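Local coordinates for glycoside hydrolase (Streptococcus pneumoniae serotype 4, PDB 6ORH), which probably acts as an alpha-L-fucosidase of glycoside hydrolase family 29, removing fucose from host-derived carbohydrate antigens, at residues Y218-K226 with G410-L418. The protein carries 2 engineered substitutions. Sequence-based numbering, arbitrary orientation.
Sequences YAGDPLWQK and GHTVGYKRL
D221 reaches into the turn that follows strand 403-410 and meets R417 with the carboxylate nearly perpendicular to the guanidinium, an example of how an acidic side chain can help join two domains. D221 OD1 lies 2.9 Å from R417 NH1 in a salt bridge, and OD2 accepts a weak bond from NH2. The backbone N of H411 gives OD2 a straighter bond, 3.1 Å long, from the syn side but tilted out of the carboxylate plane. R417, at the start of strand 417-426, is steadied by the turn before it: NH1 donates to T412 O at 2.8 Å, in the carbonyl plane, so this carbonyl helps hold the guanidinium that faces D221.

Beside these polar bonds, P222, which follows a cis peptide bond, lays CD over one face of the H411 imidazole, 3.8 Å from its centroid. T412 uses both branches. OG1 sits between the backbone N and the carbonyl carbon (chi1 47°), where it accepts a nearly straight bond from L223 N (2.9 Å, 168°); CG2, anti to the carbonyl carbon, lies over the W224 indole near its middle, closest to CE2, in a CH-pi contact with the six-membered ring.

The far end of H411 bonds H243 of the second subunit. Within the chain, the loop between strands 209-211 and 226-227 of the TIM-barrel domain thus abuts the turn joining strands 403-410 and 417-426 of the C-terminal beta-sandwich, with W224 and R417 also touching strand 391-400.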
loop_
_atom_site.group_PDB
_atom_site.type_symbol
_atom_site.label_atom_id
_atom_site.label_comp_id
_atom_site.label_asym_id
_atom_site.label_seq_id
_atom_site.Cartn_x
_atom_site.Cartn_y
_atom_site.Cartn_z
ATOM N N TYR A 218 0.951 6.644 7.480
ATOM C CA TYR A 218 0.589 5.442 6.748
ATOM C C TYR A 218 0.246 4.292 7.697
ATOM O O TYR A 218 1.116 3.756 8.377
ATOM C CB TYR A 218 1.757 5.001 5.856
ATOM C CG TYR A 218 1.461 3.762 5.040
ATOM C CD1 TYR A 218 0.766 3.857 3.846
ATOM C CD2 TYR A 218 1.863 2.494 5.464
ATOM C CE1 TYR A 218 0.493 2.738 3.074
ATOM C CE2 TYR A 218 1.588 1.364 4.704
ATOM C CZ TYR A 218 0.891 1.488 3.515
ATOM O OH TYR A 218 0.587 0.423 2.710
ATOM N N ALA A 219 -1.025 3.894 7.700
ATOM C CA ALA A 219 -1.433 2.661 8.368
ATOM C C ALA A 219 -1.365 1.515 7.361
ATOM O O ALA A 219 -1.629 1.685 6.168
ATOM C CB ALA A 219 -2.853 2.797 8.856
ATOM N N GLY A 220 -1.067 0.323 7.882
ATOM C CA GLY A 220 -0.993 -0.840 7.001
ATOM C C GLY A 220 -2.368 -1.374 6.582
ATOM O O GLY A 220 -3.422 -0.998 7.110
ATOM N N ASP A 221 -2.313 -2.265 5.579
ATOM C CA ASP A 221 -3.441 -3.126 5.260
ATOM C C ASP A 221 -2.868 -4.536 5.270
ATOM O O ASP A 221 -2.034 -4.851 4.421
ATOM C CB ASP A 221 -4.105 -2.733 3.941
ATOM C CG ASP A 221 -5.464 -3.393 3.719
ATOM O OD1 ASP A 221 -6.149 -3.660 4.714
ATOM O OD2 ASP A 221 -5.828 -3.594 2.552
ATOM N N PRO A 222 -3.231 -5.399 6.232
ATOM C CA PRO A 222 -4.310 -5.164 7.191
ATOM C C PRO A 222 -3.931 -4.157 8.277
ATOM O O PRO A 222 -2.748 -3.952 8.540
ATOM C CB PRO A 222 -4.474 -6.529 7.893
ATOM C CG PRO A 222 -3.109 -7.202 7.736
ATOM C CD PRO A 222 -2.639 -6.743 6.389
ATOM N N LEU A 223 -4.958 -3.524 8.871
ATOM C CA LEU A 223 -4.778 -2.838 10.149
ATOM C C LEU A 223 -5.731 -3.444 11.167
ATOM O O LEU A 223 -6.931 -3.124 11.176
ATOM C CB LEU A 223 -4.974 -1.312 10.047
ATOM C CG LEU A 223 -4.896 -0.597 11.418
ATOM C CD1 LEU A 223 -3.511 -0.746 12.058
ATOM C CD2 LEU A 223 -5.318 0.882 11.344
ATOM N N TRP A 224 -5.184 -4.320 12.024
ATOM C CA TRP A 224 -5.889 -4.787 13.211
ATOM C C TRP A 224 -5.654 -3.787 14.339
ATOM O O TRP A 224 -4.491 -3.472 14.667
ATOM C CB TRP A 224 -5.368 -6.186 13.598
ATOM C CG TRP A 224 -5.608 -7.195 12.518
ATOM C CD1 TRP A 224 -4.745 -7.684 11.567
ATOM C CD2 TRP A 224 -6.868 -7.856 12.301
ATOM N NE1 TRP A 224 -5.385 -8.606 10.759
ATOM C CE2 TRP A 224 -6.683 -8.726 11.206
ATOM C CE3 TRP A 224 -8.128 -7.749 12.927
ATOM C CZ2 TRP A 224 -7.734 -9.493 10.694
ATOM C CZ3 TRP A 224 -9.157 -8.551 12.455
ATOM C CH2 TRP A 224 -8.941 -9.409 11.367
ATOM N N GLN A 225 -6.743 -3.237 14.888
ATOM C CA GLN A 225 -6.622 -2.281 15.988
ATOM C C GLN A 225 -6.559 -3.050 17.306
ATOM O O GLN A 225 -7.427 -2.911 18.171
ATOM C CB GLN A 225 -7.799 -1.289 15.955
ATOM C CG GLN A 225 -7.770 -0.388 14.729
ATOM C CD GLN A 225 -6.741 0.716 14.807
ATOM O OE1 GLN A 225 -5.564 0.512 15.118
ATOM N NE2 GLN A 225 -7.171 1.942 14.512
ATOM N N LYS A 226 -5.525 -3.881 17.428
ATOM C CA LYS A 226 -5.342 -4.745 18.599
ATOM C C LYS A 226 -3.905 -5.266 18.549
ATOM O O LYS A 226 -3.359 -5.463 17.455
ATOM C CB LYS A 226 -6.367 -5.908 18.633
ATOM C CG LYS A 226 -6.471 -6.777 17.383
ATOM C CD LYS A 226 -7.462 -7.939 17.610
ATOM C CE LYS A 226 -7.647 -8.811 16.380
ATOM N NZ LYS A 226 -8.562 -9.969 16.658
ATOM N N GLY A 410 -9.166 -5.511 -0.342
ATOM C CA GLY A 410 -8.474 -5.145 0.884
ATOM C C GLY A 410 -8.420 -6.299 1.869
ATOM O O GLY A 410 -8.914 -7.411 1.620
ATOM N N HIS A 411 -7.774 -6.022 3.001
ATOM C CA HIS A 411 -7.773 -6.954 4.109
ATOM C C HIS A 411 -8.862 -6.573 5.111
ATOM O O HIS A 411 -9.967 -7.136 5.083
ATOM C CB HIS A 411 -6.381 -6.965 4.780
ATOM C CG HIS A 411 -5.289 -7.509 3.931
ATOM N ND1 HIS A 411 -4.716 -8.746 4.171
ATOM C CD2 HIS A 411 -4.636 -6.984 2.879
ATOM C CE1 HIS A 411 -3.757 -8.953 3.281
ATOM N NE2 HIS A 411 -3.693 -7.896 2.479
ATOM N N THR A 412 -8.543 -5.632 6.017
ATOM C CA THR A 412 -9.434 -5.248 7.104
ATOM C C THR A 412 -10.422 -4.157 6.676
ATOM O O THR A 412 -10.253 -3.464 5.660
ATOM C CB THR A 412 -8.614 -4.763 8.316
ATOM O OG1 THR A 412 -7.624 -3.846 7.810
ATOM C CG2 THR A 412 -7.909 -5.908 9.017
ATOM N N VAL A 413 -11.459 -4.024 7.500
ATOM C CA VAL A 413 -12.395 -2.917 7.405
ATOM C C VAL A 413 -12.169 -2.030 8.631
ATOM O O VAL A 413 -11.731 -0.885 8.491
ATOM C CB VAL A 413 -13.837 -3.462 7.282
ATOM C CG1 VAL A 413 -14.859 -2.323 7.402
ATOM C CG2 VAL A 413 -14.049 -4.165 5.929
ATOM N N GLY A 414 -12.477 -2.538 9.829
ATOM C CA GLY A 414 -12.288 -1.761 11.046
ATOM C C GLY A 414 -13.424 -0.752 11.267
ATOM O O GLY A 414 -14.549 -0.947 10.779
ATOM N N TYR A 415 -13.114 0.350 11.960
ATOM C CA TYR A 415 -14.122 1.351 12.253
ATOM C C TYR A 415 -14.686 1.939 10.954
ATOM O O TYR A 415 -15.886 2.227 10.830
ATOM C CB TYR A 415 -13.499 2.490 13.064
ATOM C CG TYR A 415 -14.547 3.430 13.598
ATOM C CD1 TYR A 415 -15.203 3.134 14.782
ATOM C CD2 TYR A 415 -14.869 4.578 12.893
ATOM C CE1 TYR A 415 -16.202 3.972 15.259
ATOM C CE2 TYR A 415 -15.866 5.426 13.351
ATOM C CZ TYR A 415 -16.531 5.100 14.529
ATOM O OH TYR A 415 -17.477 5.927 15.071
ATOM N N LYS A 416 -13.782 2.166 10.002
ATOM C CA LYS A 416 -14.149 2.782 8.741
ATOM C C LYS A 416 -13.040 2.509 7.742
ATOM O O LYS A 416 -11.871 2.762 8.019
ATOM C CB LYS A 416 -14.262 4.296 8.946
ATOM C CG LYS A 416 -14.380 5.131 7.674
ATOM C CD LYS A 416 -14.708 6.583 8.052
ATOM C CE LYS A 416 -14.618 7.551 6.890
ATOM N NZ LYS A 416 -15.019 8.919 7.325
ATOM N N ARG A 417 -13.423 2.016 6.553
ATOM C CA ARG A 417 -12.467 1.751 5.493
ATOM C C ARG A 417 -12.962 2.483 4.248
ATOM O O ARG A 417 -14.115 2.296 3.842
ATOM C CB ARG A 417 -12.426 0.236 5.198
ATOM C CG ARG A 417 -11.496 -0.196 4.071
ATOM C CD ARG A 417 -10.034 0.020 4.462
ATOM N NE ARG A 417 -9.094 -0.092 3.347
ATOM C CZ ARG A 417 -8.343 -1.149 3.087
ATOM N NH1 ARG A 417 -8.483 -2.297 3.759
ATOM N NH2 ARG A 417 -7.470 -1.067 2.091
ATOM N N LEU A 418 -12.096 3.326 3.699
ATOM C CA LEU A 418 -12.336 3.924 2.390
ATOM C C LEU A 418 -11.490 3.123 1.419
ATOM O O LEU A 418 -10.348 2.745 1.719
ATOM C CB LEU A 418 -11.943 5.405 2.400
ATOM C CG LEU A 418 -12.726 6.251 3.395
ATOM C CD1 LEU A 418 -12.142 7.673 3.471
ATOM C CD2 LEU A 418 -14.204 6.304 3.018
#